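Long-range contact in Blr3880 protein (Bradyrhizobium japonicum, PDB 2OOD), which probably catalyses the zinc-dependent hydrolytic deamination of guanine to xanthine and ammonia, a step of purine breakdown: residues Ser142-Ser154 / Arg188-Tyr201. Numbering follows the deposited sequence.
Sequences SPVATEELFEEAS and RLIAQYHDKGRNLY
F150 and Y193 pack ring against ring, their planes nearly parallel (17°) but strongly offset, with little of one ring over the other. Each instead lays its CB over the other's face: Y193 CB stands above the centre of the F150 ring, and F150 CB lies 3.9 Å from the centroid of the Y193 ring, a reciprocal pair of CH-pi contacts. In F150, CG is anti to the carbonyl carbon (chi1 -84°), which carries the ring across to strand 199-201. There its edge meets N199 OD1, 3.3 Å from F150 CD1, and L200 O, while F150 CE2 touches the edge of Y201. The N199 amide, turned 73° from the ring, also sends a weak bond from ND2 to F150 O, which accepts S154 OG as well. At the far end of its ring, Y193 OH donates to E151 OE2 at 2.6 Å, reaching its anti side from somewhat out of the carboxylate plane, and lies 3.5 Å from E147 CB. Cutting Y193 back to an alanine would keep CB over the F150 ring, but would probably take away the ring on which F150 CB rests, open a gap there and leave E151 OE2 without this donor. Farther along, R188 bends at chi3 to bring NH2 within 2.9 Å of E147 OE2 in a salt bridge, with NH1 adding a weaker bond; E147 OE1 pairs with R113. L189 spreads its two methyls over the helix, CD1 against T146 CG2 and CD2 against E147 CG. The contact joins outer helices 143-156 and 179-193 of the amidohydrolase TIM barrel, nearly parallel here, and F150 and L189 also reach strand 160-166, which pairs with strand 199-205.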
# COMPACT_ATOMS: atom_id res chain seq x y z
N SER A 142 9.68 -29.36 -7.12
CA SER A 142 9.02 -30.66 -7.28
C SER A 142 7.93 -30.60 -8.35
O SER A 142 7.09 -29.71 -8.32
CB SER A 142 8.39 -31.08 -5.95
OG SER A 142 7.36 -32.04 -6.17
N PRO A 143 7.94 -31.55 -9.29
CA PRO A 143 6.92 -31.55 -10.35
C PRO A 143 5.48 -31.58 -9.84
O PRO A 143 4.56 -31.13 -10.53
CB PRO A 143 7.28 -32.79 -11.17
CG PRO A 143 8.76 -32.89 -11.00
CD PRO A 143 8.95 -32.59 -9.53
N VAL A 144 5.28 -32.09 -8.63
CA VAL A 144 3.95 -32.19 -8.02
C VAL A 144 3.18 -30.86 -8.08
O VAL A 144 2.12 -30.78 -8.70
CB VAL A 144 4.06 -32.63 -6.54
CG1 VAL A 144 2.68 -32.69 -5.90
CG2 VAL A 144 4.73 -33.98 -6.46
N ALA A 145 3.73 -29.83 -7.43
CA ALA A 145 3.10 -28.52 -7.41
C ALA A 145 2.74 -28.04 -8.81
O ALA A 145 1.67 -27.46 -9.02
CB ALA A 145 4.03 -27.52 -6.74
N THR A 146 3.62 -28.27 -9.78
CA THR A 146 3.34 -27.85 -11.15
C THR A 146 2.19 -28.63 -11.78
O THR A 146 1.35 -28.05 -12.48
CB THR A 146 4.58 -28.01 -12.06
OG1 THR A 146 5.61 -27.11 -11.62
CG2 THR A 146 4.23 -27.70 -13.51
N GLU A 147 2.14 -29.94 -11.53
CA GLU A 147 1.08 -30.77 -12.09
C GLU A 147 -0.27 -30.34 -11.52
O GLU A 147 -1.22 -30.13 -12.28
CB GLU A 147 1.33 -32.24 -11.77
CG GLU A 147 2.64 -32.79 -12.31
CD GLU A 147 2.98 -34.15 -11.74
OE1 GLU A 147 2.44 -34.49 -10.66
OE2 GLU A 147 3.81 -34.88 -12.34
N GLU A 148 -0.35 -30.21 -10.20
CA GLU A 148 -1.60 -29.80 -9.57
C GLU A 148 -2.08 -28.43 -10.04
O GLU A 148 -3.28 -28.20 -10.11
CB GLU A 148 -1.45 -29.80 -8.05
CG GLU A 148 -1.32 -31.19 -7.43
CD GLU A 148 -2.45 -32.12 -7.84
OE1 GLU A 148 -3.62 -31.69 -7.80
OE2 GLU A 148 -2.17 -33.29 -8.19
N LEU A 149 -1.15 -27.53 -10.35
CA LEU A 149 -1.51 -26.19 -10.80
C LEU A 149 -2.11 -26.20 -12.20
O LEU A 149 -3.14 -25.58 -12.45
CB LEU A 149 -0.29 -25.26 -10.78
CG LEU A 149 -0.54 -23.89 -11.44
CD1 LEU A 149 -1.55 -23.10 -10.64
CD2 LEU A 149 0.75 -23.13 -11.56
N PHE A 150 -1.46 -26.89 -13.12
CA PHE A 150 -1.96 -26.95 -14.49
C PHE A 150 -3.33 -27.61 -14.55
O PHE A 150 -4.21 -27.17 -15.28
CB PHE A 150 -0.99 -27.74 -15.37
CG PHE A 150 0.14 -26.92 -15.92
CD1 PHE A 150 -0.11 -25.77 -16.67
CD2 PHE A 150 1.46 -27.31 -15.72
CE1 PHE A 150 0.93 -25.03 -17.22
CE2 PHE A 150 2.51 -26.58 -16.27
CZ PHE A 150 2.25 -25.44 -17.02
N GLU A 151 -3.51 -28.67 -13.77
CA GLU A 151 -4.77 -29.40 -13.78
C GLU A 151 -5.95 -28.64 -13.19
O GLU A 151 -7.06 -28.70 -13.73
CB GLU A 151 -4.57 -30.76 -13.12
CG GLU A 151 -4.09 -31.80 -14.12
CD GLU A 151 -3.34 -32.96 -13.49
OE1 GLU A 151 -3.78 -33.47 -12.44
OE2 GLU A 151 -2.30 -33.37 -14.06
N GLU A 152 -5.74 -27.92 -12.09
CA GLU A 152 -6.82 -27.15 -11.49
C GLU A 152 -7.11 -25.95 -12.38
O GLU A 152 -8.21 -25.41 -12.38
CB GLU A 152 -6.43 -26.68 -10.09
CG GLU A 152 -7.45 -25.78 -9.43
CD GLU A 152 -8.82 -26.43 -9.31
OE1 GLU A 152 -8.93 -27.64 -9.58
OE2 GLU A 152 -9.79 -25.73 -8.95
N ALA A 153 -6.11 -25.54 -13.15
CA ALA A 153 -6.27 -24.41 -14.06
C ALA A 153 -7.16 -24.87 -15.21
O ALA A 153 -7.93 -24.09 -15.76
CB ALA A 153 -4.91 -23.94 -14.59
N SER A 154 -7.05 -26.14 -15.56
CA SER A 154 -7.85 -26.70 -16.63
C SER A 154 -9.34 -26.78 -16.26
O SER A 154 -10.20 -26.43 -17.06
CB SER A 154 -7.36 -28.10 -16.99
OG SER A 154 -6.06 -28.03 -17.54
N ARG A 188 9.09 -33.77 -19.42
CA ARG A 188 7.84 -34.51 -19.25
C ARG A 188 6.67 -33.55 -19.14
O ARG A 188 5.65 -33.72 -19.81
CB ARG A 188 7.92 -35.37 -17.98
CG ARG A 188 6.62 -36.10 -17.65
CD ARG A 188 6.85 -37.14 -16.57
NE ARG A 188 7.07 -36.54 -15.26
CZ ARG A 188 6.16 -35.83 -14.59
NH1 ARG A 188 4.96 -35.62 -15.12
NH2 ARG A 188 6.45 -35.33 -13.39
N LEU A 189 6.83 -32.53 -18.29
CA LEU A 189 5.78 -31.55 -18.06
C LEU A 189 5.42 -30.76 -19.32
O LEU A 189 4.26 -30.42 -19.52
CB LEU A 189 6.19 -30.60 -16.93
CG LEU A 189 6.45 -31.31 -15.60
CD1 LEU A 189 6.97 -30.31 -14.59
CD2 LEU A 189 5.18 -31.97 -15.10
N ILE A 190 6.42 -30.49 -20.16
CA ILE A 190 6.16 -29.76 -21.39
C ILE A 190 5.29 -30.64 -22.28
O ILE A 190 4.41 -30.16 -22.99
CB ILE A 190 7.47 -29.42 -22.15
CG1 ILE A 190 8.28 -28.39 -21.34
CG2 ILE A 190 7.15 -28.89 -23.54
CD1 ILE A 190 9.68 -28.16 -21.85
N ALA A 191 5.56 -31.94 -22.22
CA ALA A 191 4.81 -32.92 -23.00
C ALA A 191 3.35 -32.91 -22.59
O ALA A 191 2.46 -32.65 -23.40
CB ALA A 191 5.41 -34.31 -22.78
N GLN A 192 3.11 -33.19 -21.31
CA GLN A 192 1.76 -33.23 -20.77
C GLN A 192 0.95 -31.95 -20.76
O GLN A 192 -0.27 -32.00 -20.91
CB GLN A 192 1.78 -33.75 -19.33
CG GLN A 192 2.06 -35.23 -19.21
CD GLN A 192 1.61 -35.76 -17.87
OE1 GLN A 192 0.56 -35.36 -17.35
NE2 GLN A 192 2.39 -36.69 -17.29
N TYR A 193 1.60 -30.80 -20.60
CA TYR A 193 0.84 -29.56 -20.49
C TYR A 193 0.98 -28.45 -21.50
O TYR A 193 -0.02 -27.81 -21.85
CB TYR A 193 1.06 -28.98 -19.10
CG TYR A 193 0.78 -29.98 -18.01
CD1 TYR A 193 -0.51 -30.38 -17.71
CD2 TYR A 193 1.82 -30.53 -17.26
CE1 TYR A 193 -0.78 -31.29 -16.69
CE2 TYR A 193 1.57 -31.44 -16.24
CZ TYR A 193 0.27 -31.82 -15.96
OH TYR A 193 0.02 -32.70 -14.93
N HIS A 194 2.18 -28.19 -21.99
CA HIS A 194 2.32 -27.09 -22.92
C HIS A 194 1.34 -27.07 -24.11
O HIS A 194 1.24 -28.03 -24.88
CB HIS A 194 3.75 -26.97 -23.46
CG HIS A 194 3.96 -25.75 -24.30
ND1 HIS A 194 3.73 -24.48 -23.82
CD2 HIS A 194 4.27 -25.61 -25.61
CE1 HIS A 194 3.89 -23.61 -24.81
NE2 HIS A 194 4.22 -24.27 -25.90
N ASP A 195 0.62 -25.97 -24.23
CA ASP A 195 -0.33 -25.75 -25.31
C ASP A 195 -1.48 -26.75 -25.39
O ASP A 195 -2.01 -27.03 -26.47
CB ASP A 195 0.40 -25.68 -26.65
CG ASP A 195 -0.42 -24.98 -27.72
OD1 ASP A 195 -1.03 -23.93 -27.40
OD2 ASP A 195 -0.46 -25.47 -28.88
N LYS A 196 -1.86 -27.29 -24.23
CA LYS A 196 -2.99 -28.21 -24.15
C LYS A 196 -4.05 -27.35 -23.47
O LYS A 196 -3.90 -26.96 -22.31
CB LYS A 196 -2.65 -29.40 -23.25
CG LYS A 196 -1.51 -30.28 -23.74
CD LYS A 196 -1.93 -31.14 -24.92
CE LYS A 196 -0.88 -32.21 -25.21
NZ LYS A 196 -0.66 -33.10 -24.03
N GLY A 197 -5.12 -27.03 -24.19
CA GLY A 197 -6.14 -26.18 -23.60
C GLY A 197 -5.53 -24.80 -23.54
O GLY A 197 -4.87 -24.39 -24.50
N ARG A 198 -5.72 -24.07 -22.44
CA ARG A 198 -5.14 -22.74 -22.32
C ARG A 198 -3.84 -22.74 -21.52
O ARG A 198 -3.34 -21.67 -21.17
CB ARG A 198 -6.15 -21.78 -21.68
CG ARG A 198 -7.47 -21.67 -22.40
CD ARG A 198 -8.45 -20.76 -21.67
NE ARG A 198 -8.20 -19.34 -21.93
CZ ARG A 198 -8.71 -18.35 -21.21
NH1 ARG A 198 -9.49 -18.63 -20.17
NH2 ARG A 198 -8.46 -17.08 -21.52
N ASN A 199 -3.29 -23.92 -21.23
CA ASN A 199 -2.04 -24.02 -20.49
C ASN A 199 -0.80 -23.75 -21.35
O ASN A 199 -0.68 -24.28 -22.45
CB ASN A 199 -1.89 -25.41 -19.85
CG ASN A 199 -2.87 -25.64 -18.71
OD1 ASN A 199 -3.07 -24.78 -17.86
ND2 ASN A 199 -3.47 -26.83 -18.68
N LEU A 200 0.12 -22.93 -20.84
CA LEU A 200 1.36 -22.59 -21.54
C LEU A 200 2.53 -22.88 -20.60
O LEU A 200 2.48 -22.51 -19.42
CB LEU A 200 1.35 -21.12 -21.94
CG LEU A 200 0.23 -20.73 -22.90
CD1 LEU A 200 0.21 -19.24 -23.11
CD2 LEU A 200 0.41 -21.46 -24.22
N TYR A 201 3.57 -23.52 -21.10
CA TYR A 201 4.72 -23.87 -20.27
C TYR A 201 5.90 -22.89 -20.33
O TYR A 201 6.24 -22.38 -21.39
CB TYR A 201 5.24 -25.26 -20.64
CG TYR A 201 6.16 -25.83 -19.60
CD1 TYR A 201 5.65 -26.49 -18.48
CD2 TYR A 201 7.53 -25.69 -19.70
CE1 TYR A 201 6.48 -26.98 -17.49
CE2 TYR A 201 8.38 -26.18 -18.70
CZ TYR A 201 7.85 -26.82 -17.60
OH TYR A 201 8.68 -27.27 -16.59